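Local atomic coordinates of phospholipase C-beta (PLC-beta) (Sepia officinalis, PDB entry 3QR0), a protein that belongs to the phospholipase C-beta family and combines a PH domain, EF-hand-like modules, a TIM-barrel-type X/Y region bearing a calcium ion, and a C2 domain. Residues Gly34-Ile39 with Pro82-Ile87; Lys326-Ala331 with Val454-Pro459; Gln660-Lys665 with Met697-Asp702. All blocks are in the same frame, centred on the assembly; numbering follows the deposited sequence.

Contact 1: residues Gly34-Ile39 with Pro82-Ile87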
loop_
_atom_site.group_PDB
_atom_site.type_symbol
_atom_site.label_atom_id
_atom_site.label_comp_id
_atom_site.label_asym_id
_atom_site.label_seq_id
_atom_site.Cartn_x
_atom_site.Cartn_y
_atom_site.Cartn_z
ATOM N N GLY A 34 30.623 -8.966 3.113
ATOM C CA GLY A 34 31.372 -9.149 4.358
ATOM C C GLY A 34 31.922 -10.549 4.590
ATOM O O GLY A 34 32.402 -10.843 5.679
ATOM N N SER A 35 31.846 -11.398 3.565
ATOM C CA SER A 35 32.351 -12.766 3.624
ATOM C C SER A 35 32.903 -13.165 2.263
ATOM O O SER A 35 32.357 -12.770 1.231
ATOM C CB SER A 35 31.233 -13.731 4.023
ATOM O OG SER A 35 31.621 -15.076 3.800
ATOM N N SER A 36 33.981 -13.947 2.266
ATOM C CA SER A 36 34.604 -14.427 1.023
ATOM C C SER A 36 33.992 -15.728 0.502
ATOM O O SER A 36 34.368 -16.201 -0.573
ATOM C CB SER A 36 36.106 -14.639 1.232
ATOM O OG SER A 36 36.765 -13.402 1.403
ATOM N N GLY A 37 33.067 -16.311 1.259
ATOM C CA GLY A 37 32.459 -17.583 0.880
ATOM C C GLY A 37 31.476 -17.491 -0.275
ATOM O O GLY A 37 31.037 -16.406 -0.661
ATOM N N PHE A 38 31.149 -18.647 -0.836
ATOM C CA PHE A 38 30.064 -18.760 -1.806
ATOM C C PHE A 38 29.601 -20.207 -1.826
ATOM O O PHE A 38 30.376 -21.114 -1.507
ATOM C CB PHE A 38 30.520 -18.326 -3.203
ATOM C CG PHE A 38 31.732 -19.062 -3.701
ATOM C CD1 PHE A 38 31.597 -20.241 -4.419
ATOM C CD2 PHE A 38 33.007 -18.578 -3.445
ATOM C CE1 PHE A 38 32.713 -20.928 -4.872
ATOM C CE2 PHE A 38 34.131 -19.257 -3.895
ATOM C CZ PHE A 38 33.982 -20.433 -4.610
ATOM N N ILE A 39 28.340 -20.415 -2.190
ATOM C CA ILE A 39 27.783 -21.758 -2.294
ATOM C C ILE A 39 26.850 -21.845 -3.493
ATOM O O ILE A 39 26.065 -20.936 -3.748
ATOM C CB ILE A 39 27.020 -22.151 -1.008
ATOM C CG1 ILE A 39 26.553 -23.611 -1.076
ATOM C CG2 ILE A 39 25.844 -21.225 -0.781
ATOM C CD1 ILE A 39 26.171 -24.199 0.284
ATOM N N PRO A 82 29.822 -8.895 -7.143
ATOM C CA PRO A 82 30.747 -9.059 -6.025
ATOM C C PRO A 82 32.078 -8.342 -6.268
ATOM O O PRO A 82 32.511 -8.214 -7.411
ATOM C CB PRO A 82 30.944 -10.576 -5.951
ATOM C CG PRO A 82 30.663 -11.065 -7.316
ATOM C CD PRO A 82 29.616 -10.156 -7.878
ATOM N N LYS A 83 32.689 -7.857 -5.191
ATOM C CA LYS A 83 33.994 -7.202 -5.249
ATOM C C LYS A 83 35.101 -8.093 -4.684
ATOM O O LYS A 83 36.269 -7.898 -4.997
ATOM C CB LYS A 83 33.956 -5.877 -4.487
ATOM C CG LYS A 83 33.005 -4.848 -5.091
ATOM C CD LYS A 83 33.156 -3.470 -4.435
ATOM C CE LYS A 83 32.484 -3.401 -3.063
ATOM N NZ LYS A 83 33.091 -2.334 -2.201
ATOM N N ASP A 84 34.731 -9.065 -3.854
ATOM C CA ASP A 84 35.689 -10.018 -3.306
ATOM C C ASP A 84 36.329 -10.843 -4.430
ATOM O O ASP A 84 35.631 -11.364 -5.302
ATOM C CB ASP A 84 34.993 -10.929 -2.292
ATOM C CG ASP A 84 35.908 -12.001 -1.742
ATOM O OD1 ASP A 84 36.483 -11.792 -0.649
ATOM O OD2 ASP A 84 36.062 -13.052 -2.406
ATOM N N LYS A 85 37.655 -10.949 -4.400
ATOM C CA LYS A 85 38.423 -11.626 -5.449
ATOM C C LYS A 85 37.959 -13.061 -5.694
ATOM O O LYS A 85 37.739 -13.457 -6.836
ATOM C CB LYS A 85 39.918 -11.632 -5.101
ATOM C CG LYS A 85 40.810 -12.215 -6.193
ATOM C CD LYS A 85 42.285 -12.131 -5.828
ATOM C CE LYS A 85 43.175 -12.615 -6.966
ATOM N NZ LYS A 85 44.622 -12.409 -6.664
ATOM N N LYS A 86 37.814 -13.827 -4.619
ATOM C CA LYS A 86 37.489 -15.246 -4.723
ATOM C C LYS A 86 36.065 -15.474 -5.245
ATOM O O LYS A 86 35.827 -16.396 -6.027
ATOM C CB LYS A 86 37.705 -15.942 -3.374
ATOM C CG LYS A 86 39.160 -15.861 -2.899
ATOM C CD LYS A 86 39.432 -16.709 -1.668
ATOM C CE LYS A 86 40.817 -16.412 -1.110
ATOM N NZ LYS A 86 41.178 -17.305 0.025
ATOM N N ILE A 87 35.138 -14.613 -4.839
ATOM C CA ILE A 87 33.758 -14.677 -5.319
ATOM C C ILE A 87 33.688 -14.286 -6.802
ATOM O O ILE A 87 33.054 -14.978 -7.603
ATOM C CB ILE A 87 32.822 -13.774 -4.480
ATOM C CG1 ILE A 87 32.782 -14.248 -3.021
ATOM C CG2 ILE A 87 31.411 -13.783 -5.050
ATOM C CD1 ILE A 87 32.046 -13.305 -2.090
#
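S36 and D84 lead a surface contact of the PH domain, where the loop between strands 26-31 and 39-45 leans on the first turn of helix 85-93. The S36 hydroxyl donates to the D84 carboxylate, with OG 2.6 Å from OD1. It meets that oxygen on the syn side, tilted 34° out of the carboxylate plane. D84 is the N-cap residue, and its other oxygen, OD2, uses the anti lone pair to accept from I87 N at 3.0 Å. With CG anti to its backbone N (chi1 176°), the carboxylate reaches across to the loop while still capping the helix. One acid thus ties loop to helix start, and the helix terminus would be expected to favour its ionised form. Beside this polar link, the end of I87 sits among loop carbonyls: CD1 lies 3.4 Å from S35 O, and CG1 lies 3.5 Å from S36 O. Further along, the F38 ring comes up obliquely to the helix, its CE2 4.0 Å from K86 O, while its CD2 makes a looser apolar contact with I87 CG1 at 4.4 Å. I87 and P82 both touch W31 of strand 26-31, and I39 pairs by backbone bonds with K30; the start of the helix thus packs on W31 and on the loop that links the two paired strands.

Contact 2: residues Lys326-Ala331 with Val454-Pro459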
loop_
_atom_site.group_PDB
_atom_site.type_symbol
_atom_site.label_atom_id
_atom_site.label_comp_id
_atom_site.label_asym_id
_atom_site.label_seq_id
_atom_site.Cartn_x
_atom_site.Cartn_y
_atom_site.Cartn_z
ATOM N N LYS A 326 -8.111 9.462 -18.377
ATOM C CA LYS A 326 -8.087 10.410 -19.488
ATOM C C LYS A 326 -8.751 11.751 -19.151
ATOM O O LYS A 326 -9.349 12.390 -20.011
ATOM C CB LYS A 326 -8.730 9.767 -20.720
ATOM C CG LYS A 326 -8.051 8.469 -21.151
ATOM C CD LYS A 326 -8.767 7.824 -22.329
ATOM C CE LYS A 326 -8.097 6.517 -22.730
ATOM N NZ LYS A 326 -8.501 6.077 -24.099
ATOM N N LEU A 327 -8.622 12.182 -17.898
ATOM C CA LEU A 327 -9.010 13.533 -17.502
ATOM C C LEU A 327 -7.757 14.340 -17.166
ATOM O O LEU A 327 -6.668 13.781 -17.039
ATOM C CB LEU A 327 -9.965 13.485 -16.307
ATOM C CG LEU A 327 -11.286 12.746 -16.586
ATOM C CD1 LEU A 327 -12.121 12.631 -15.326
ATOM C CD2 LEU A 327 -12.073 13.435 -17.702
ATOM N N THR A 328 -7.915 15.655 -17.041
ATOM C CA THR A 328 -6.811 16.536 -16.675
ATOM C C THR A 328 -6.088 16.060 -15.400
ATOM O O THR A 328 -6.728 15.540 -14.490
ATOM C CB THR A 328 -7.309 17.982 -16.472
ATOM O OG1 THR A 328 -6.229 18.803 -16.017
ATOM C CG2 THR A 328 -8.446 18.035 -15.440
ATOM N N LEU A 329 -4.764 16.233 -15.348
ATOM C CA LEU A 329 -3.959 15.892 -14.148
ATOM C C LEU A 329 -4.543 16.423 -12.839
ATOM O O LEU A 329 -4.431 15.776 -11.792
ATOM C CB LEU A 329 -2.524 16.430 -14.261
ATOM C CG LEU A 329 -1.425 15.508 -14.798
ATOM C CD1 LEU A 329 -0.108 16.283 -14.929
ATOM C CD2 LEU A 329 -1.237 14.300 -13.893
ATOM N N ALA A 330 -5.128 17.616 -12.899
ATOM C CA ALA A 330 -5.735 18.253 -11.728
ATOM C C ALA A 330 -6.886 17.431 -11.119
ATOM O O ALA A 330 -7.268 17.664 -9.979
ATOM C CB ALA A 330 -6.222 19.669 -12.088
ATOM N N ALA A 331 -7.411 16.468 -11.871
ATOM C CA ALA A 331 -8.546 15.653 -11.436
ATOM C C ALA A 331 -8.191 14.470 -10.524
ATOM O O ALA A 331 -9.079 13.743 -10.098
ATOM C CB ALA A 331 -9.311 15.147 -12.666
ATOM N N VAL A 454 -5.952 26.487 -21.486
ATOM C CA VAL A 454 -5.666 25.159 -22.006
ATOM C C VAL A 454 -5.453 24.186 -20.844
ATOM O O VAL A 454 -4.521 24.359 -20.052
ATOM C CB VAL A 454 -4.422 25.169 -22.907
ATOM C CG1 VAL A 454 -4.079 23.762 -23.359
ATOM C CG2 VAL A 454 -4.651 26.084 -24.116
ATOM N N PRO A 455 -6.305 23.153 -20.741
ATOM C CA PRO A 455 -6.168 22.246 -19.600
ATOM C C PRO A 455 -4.894 21.404 -19.638
ATOM O O PRO A 455 -4.319 21.176 -20.708
ATOM C CB PRO A 455 -7.416 21.364 -19.688
ATOM C CG PRO A 455 -7.874 21.458 -21.089
ATOM C CD PRO A 455 -7.443 22.793 -21.608
ATOM N N LEU A 456 -4.458 20.958 -18.464
ATOM C CA LEU A 456 -3.302 20.080 -18.365
ATOM C C LEU A 456 -3.587 18.787 -19.120
ATOM O O LEU A 456 -4.746 18.381 -19.214
ATOM C CB LEU A 456 -2.996 19.753 -16.904
ATOM C CG LEU A 456 -2.581 20.919 -16.015
ATOM C CD1 LEU A 456 -2.775 20.576 -14.532
ATOM C CD2 LEU A 456 -1.148 21.317 -16.303
ATOM N N PRO A 457 -2.537 18.136 -19.661
ATOM C CA PRO A 457 -2.704 16.804 -20.245
ATOM C C PRO A 457 -3.206 15.789 -19.221
ATOM O O PRO A 457 -3.244 16.084 -18.026
ATOM C CB PRO A 457 -1.287 16.431 -20.703
ATOM C CG PRO A 457 -0.551 17.709 -20.804
ATOM C CD PRO A 457 -1.145 18.611 -19.768
ATOM N N THR A 458 -3.582 14.606 -19.694
ATOM C CA THR A 458 -4.100 13.544 -18.825
ATOM C C THR A 458 -2.972 12.605 -18.418
ATOM O O THR A 458 -1.947 12.545 -19.098
ATOM C CB THR A 458 -5.185 12.713 -19.535
ATOM O OG1 THR A 458 -4.572 11.842 -20.496
ATOM C CG2 THR A 458 -6.200 13.626 -20.245
ATOM N N PRO A 459 -3.148 11.860 -17.316
ATOM C CA PRO A 459 -2.117 10.878 -16.991
ATOM C C PRO A 459 -1.862 9.901 -18.147
ATOM O O PRO A 459 -0.717 9.504 -18.384
ATOM C CB PRO A 459 -2.691 10.151 -15.765
ATOM C CG PRO A 459 -3.631 11.130 -15.143
ATOM C CD PRO A 459 -4.209 11.915 -16.290
HETATM O O HOH W 1 -6.316 21.519 -15.908
#
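L456 lies against T328 and the short 3-10 turn 329-331, in the X-domain part of a TIM-barrel-type fold. Its CB is 3.5 Å from T328 OG1, and its CD1 reaches the CB atoms of L329 and A330. A water joins the same two residues: it lies 2.7 Å from T328 OG1, which a chi1 of 176° swings away from the T328 backbone N, and it accepts from L456 N. P457 supplies the direct backbone link, its O accepting from L329 N at 3.1 Å. The N-H...O angle of 144° makes this bond somewhat bent, with the donor tilted 22° from the carbonyl plane. The P457 ring packs on I445 and Y520. T458 lays its methyl alongside the backbone of K326, CG2 3.3 Å from K326 C, while its OG1 takes a hydrogen bond from D461 N. The P459 ring lies alongside L329, its CG 4.2 Å from L329 CD2, the two side chains running in opposite senses and both touching Y622 of strand 622-624. C-H groups of T458 and P459 approach the L327 carbonyl oxygen: T458 CA is 3.1 Å from L327 O in a CA-H...O contact, and P459 CD is 3.2 Å from the same oxygen.

Contact 3: residues Gln660-Lys665 with Met697-Asp702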
loop_
_atom_site.group_PDB
_atom_site.type_symbol
_atom_site.label_atom_id
_atom_site.label_comp_id
_atom_site.label_asym_id
_atom_site.label_seq_id
_atom_site.Cartn_x
_atom_site.Cartn_y
_atom_site.Cartn_z
ATOM N N GLN A 660 -7.861 -14.320 13.792
ATOM C CA GLN A 660 -7.140 -15.572 13.614
ATOM C C GLN A 660 -5.658 -15.316 13.387
ATOM O O GLN A 660 -5.286 -14.400 12.654
ATOM C CB GLN A 660 -7.695 -16.356 12.425
ATOM C CG GLN A 660 -9.176 -16.727 12.547
ATOM C CD GLN A 660 -10.102 -15.587 12.188
ATOM O OE1 GLN A 660 -9.936 -14.939 11.149
ATOM N NE2 GLN A 660 -11.087 -15.328 13.048
ATOM N N PHE A 661 -4.827 -16.138 14.022
ATOM C CA PHE A 661 -3.392 -16.187 13.757
ATOM C C PHE A 661 -2.717 -14.833 13.880
ATOM O O PHE A 661 -1.944 -14.439 13.013
ATOM C CB PHE A 661 -3.127 -16.779 12.373
ATOM C CG PHE A 661 -3.712 -18.139 12.180
ATOM C CD1 PHE A 661 -3.220 -19.221 12.890
ATOM C CD2 PHE A 661 -4.751 -18.342 11.286
ATOM C CE1 PHE A 661 -3.757 -20.487 12.715
ATOM C CE2 PHE A 661 -5.285 -19.601 11.101
ATOM C CZ PHE A 661 -4.791 -20.675 11.819
ATOM N N LEU A 662 -3.017 -14.123 14.959
ATOM C CA LEU A 662 -2.391 -12.827 15.201
ATOM C C LEU A 662 -0.906 -12.961 15.514
ATOM O O LEU A 662 -0.133 -12.055 15.219
ATOM C CB LEU A 662 -3.086 -12.088 16.343
ATOM C CG LEU A 662 -4.509 -11.614 16.061
ATOM C CD1 LEU A 662 -5.011 -10.824 17.259
ATOM C CD2 LEU A 662 -4.582 -10.774 14.780
ATOM N N SER A 663 -0.507 -14.084 16.110
ATOM C CA SER A 663 0.868 -14.248 16.568
ATOM C C SER A 663 1.275 -15.706 16.765
ATOM O O SER A 663 0.430 -16.586 16.958
ATOM C CB SER A 663 1.057 -13.488 17.883
ATOM O OG SER A 663 2.356 -13.694 18.401
ATOM N N ASP A 664 2.587 -15.938 16.741
ATOM C CA ASP A 664 3.154 -17.263 17.010
ATOM C C ASP A 664 3.336 -17.534 18.513
ATOM O O ASP A 664 3.779 -18.619 18.901
ATOM C CB ASP A 664 4.479 -17.464 16.250
ATOM C CG ASP A 664 5.430 -16.278 16.376
ATOM O OD1 ASP A 664 5.401 -15.578 17.410
ATOM O OD2 ASP A 664 6.210 -16.044 15.426
ATOM N N LYS A 665 2.997 -16.550 19.347
ATOM C CA LYS A 665 3.006 -16.710 20.805
ATOM C C LYS A 665 1.662 -16.284 21.393
ATOM O O LYS A 665 0.842 -15.676 20.706
ATOM C CB LYS A 665 4.156 -15.914 21.441
ATOM C CG LYS A 665 4.260 -14.456 20.992
ATOM C CD LYS A 665 5.388 -13.721 21.714
ATOM C CE LYS A 665 5.439 -12.242 21.322
ATOM N NZ LYS A 665 6.173 -11.416 22.332
ATOM N N MET A 697 -3.988 -17.093 18.646
ATOM C CA MET A 697 -4.403 -18.018 17.588
ATOM C C MET A 697 -5.851 -17.799 17.153
ATOM O O MET A 697 -6.135 -17.739 15.956
ATOM C CB MET A 697 -4.195 -19.469 18.046
ATOM C CG MET A 697 -4.458 -20.529 16.979
ATOM S SD MET A 697 -3.879 -22.176 17.473
ATOM C CE MET A 697 -2.121 -22.022 17.151
ATOM N N ASP A 698 -6.765 -17.686 18.112
ATOM C CA ASP A 698 -8.177 -17.502 17.784
ATOM C C ASP A 698 -8.965 -16.720 18.844
ATOM O O ASP A 698 -9.958 -17.214 19.362
ATOM C CB ASP A 698 -8.834 -18.862 17.484
ATOM C CG ASP A 698 -8.786 -19.834 18.662
ATOM O OD1 ASP A 698 -8.172 -19.524 19.704
ATOM O OD2 ASP A 698 -9.377 -20.927 18.538
ATOM N N PRO A 699 -8.535 -15.480 19.145
ATOM C CA PRO A 699 -9.264 -14.661 20.119
ATOM C C PRO A 699 -10.687 -14.360 19.651
ATOM O O PRO A 699 -10.889 -14.070 18.476
ATOM C CB PRO A 699 -8.437 -13.371 20.188
ATOM C CG PRO A 699 -7.692 -13.320 18.887
ATOM C CD PRO A 699 -7.388 -14.752 18.566
ATOM N N TYR A 700 -11.655 -14.436 20.563
ATOM C CA TYR A 700 -13.064 -14.211 20.226
ATOM C C TYR A 700 -13.584 -12.983 20.970
ATOM O O TYR A 700 -13.958 -13.064 22.132
ATOM C CB TYR A 700 -13.879 -15.472 20.555
ATOM C CG TYR A 700 -15.369 -15.417 20.243
ATOM C CD1 TYR A 700 -15.847 -14.811 19.085
ATOM C CD2 TYR A 700 -16.299 -16.015 21.096
ATOM C CE1 TYR A 700 -17.213 -14.774 18.798
ATOM C CE2 TYR A 700 -17.667 -15.986 20.815
ATOM C CZ TYR A 700 -18.112 -15.367 19.658
ATOM O OH TYR A 700 -19.453 -15.326 19.367
ATOM N N TYR A 701 -13.596 -11.837 20.291
ATOM C CA TYR A 701 -13.937 -10.561 20.932
ATOM C C TYR A 701 -15.439 -10.441 21.158
ATOM O O TYR A 701 -15.874 -10.013 22.226
ATOM C CB TYR A 701 -13.444 -9.367 20.103
ATOM C CG TYR A 701 -11.984 -9.448 19.724
ATOM C CD1 TYR A 701 -10.979 -9.110 20.636
ATOM C CD2 TYR A 701 -11.605 -9.880 18.463
ATOM C CE1 TYR A 701 -9.635 -9.195 20.284
ATOM C CE2 TYR A 701 -10.268 -9.967 18.105
ATOM C CZ TYR A 701 -9.289 -9.627 19.015
ATOM O OH TYR A 701 -7.967 -9.724 18.640
ATOM N N ASP A 702 -16.221 -10.823 20.147
ATOM C CA ASP A 702 -17.674 -10.712 20.194
ATOM C C ASP A 702 -18.085 -9.342 20.734
ATOM O O ASP A 702 -18.820 -9.234 21.722
ATOM C CB ASP A 702 -18.263 -11.840 21.051
ATOM C CG ASP A 702 -19.776 -11.912 20.970
ATOM O OD1 ASP A 702 -20.349 -11.543 19.923
ATOM O OD2 ASP A 702 -20.391 -12.342 21.957
#
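Q660 ends strand 650-660 with its backbone against M697: its CA-H points at M697 O, CA to O 3.3 Å. The polar end of its bent side chain is bonded to Q151, OE1 accepting from NE2. F661 makes the main bond of the contact, its N lying 2.8 Å from M697 O with an N-H...O angle of 171°. The hydrogen bond is straight at the proton, yet the donor stands above the carbonyl plane, 38° out of it. The left-handed backbone of F661 breaks the strand, and its ring meets M697 obliquely, CE1 to CG 4.3 Å. Both side chains also touch helix 215-225, F661 through Y222 and M697 through L225. L662 turns to the other part of the partner segment: CG sits beside its backbone N (chi1 -68°), and CD1 reaches P699 CG at 4.0 Å and Y701 OH at 3.4 Å. The leucine and tyrosine side chains run in opposing senses to meet there, and the hydroxyl also hydrogen-bonds S669 OG, so the polar group has a partner beside the leucine methyl. Past these buried contacts, S663 OG accepts from K665 N at 3.1 Å, an ST turn. Segment 660-665 leads from strand 650-660 to 669-676 and 697-702 from 686-688 to 706-711, so the contact joins two inter-sheet connections of the C2 beta-sandwich.

In the fold
The three contacts follow one another along the chain, in three separate modules, and none touches another; even contacts 1 and 3 are about 26 Å apart at their nearest atoms. Contact 1 is a surface contact far from the chain's centre, carried by an acidic N-cap residue bonded to a serine hydroxyl, beside I87 and F38. Contact 3 is buried, with one backbone bond and apolar side chains. Contact 2, across the centre from it, is partly buried, with a backbone bond, a bridging water and prolines. Contact 1 joins a hairpin loop to a helix start; contact 2 joins a loop with a short 3-10 segment to another loop, and contact 3 a strand end and its following loop to a second loop.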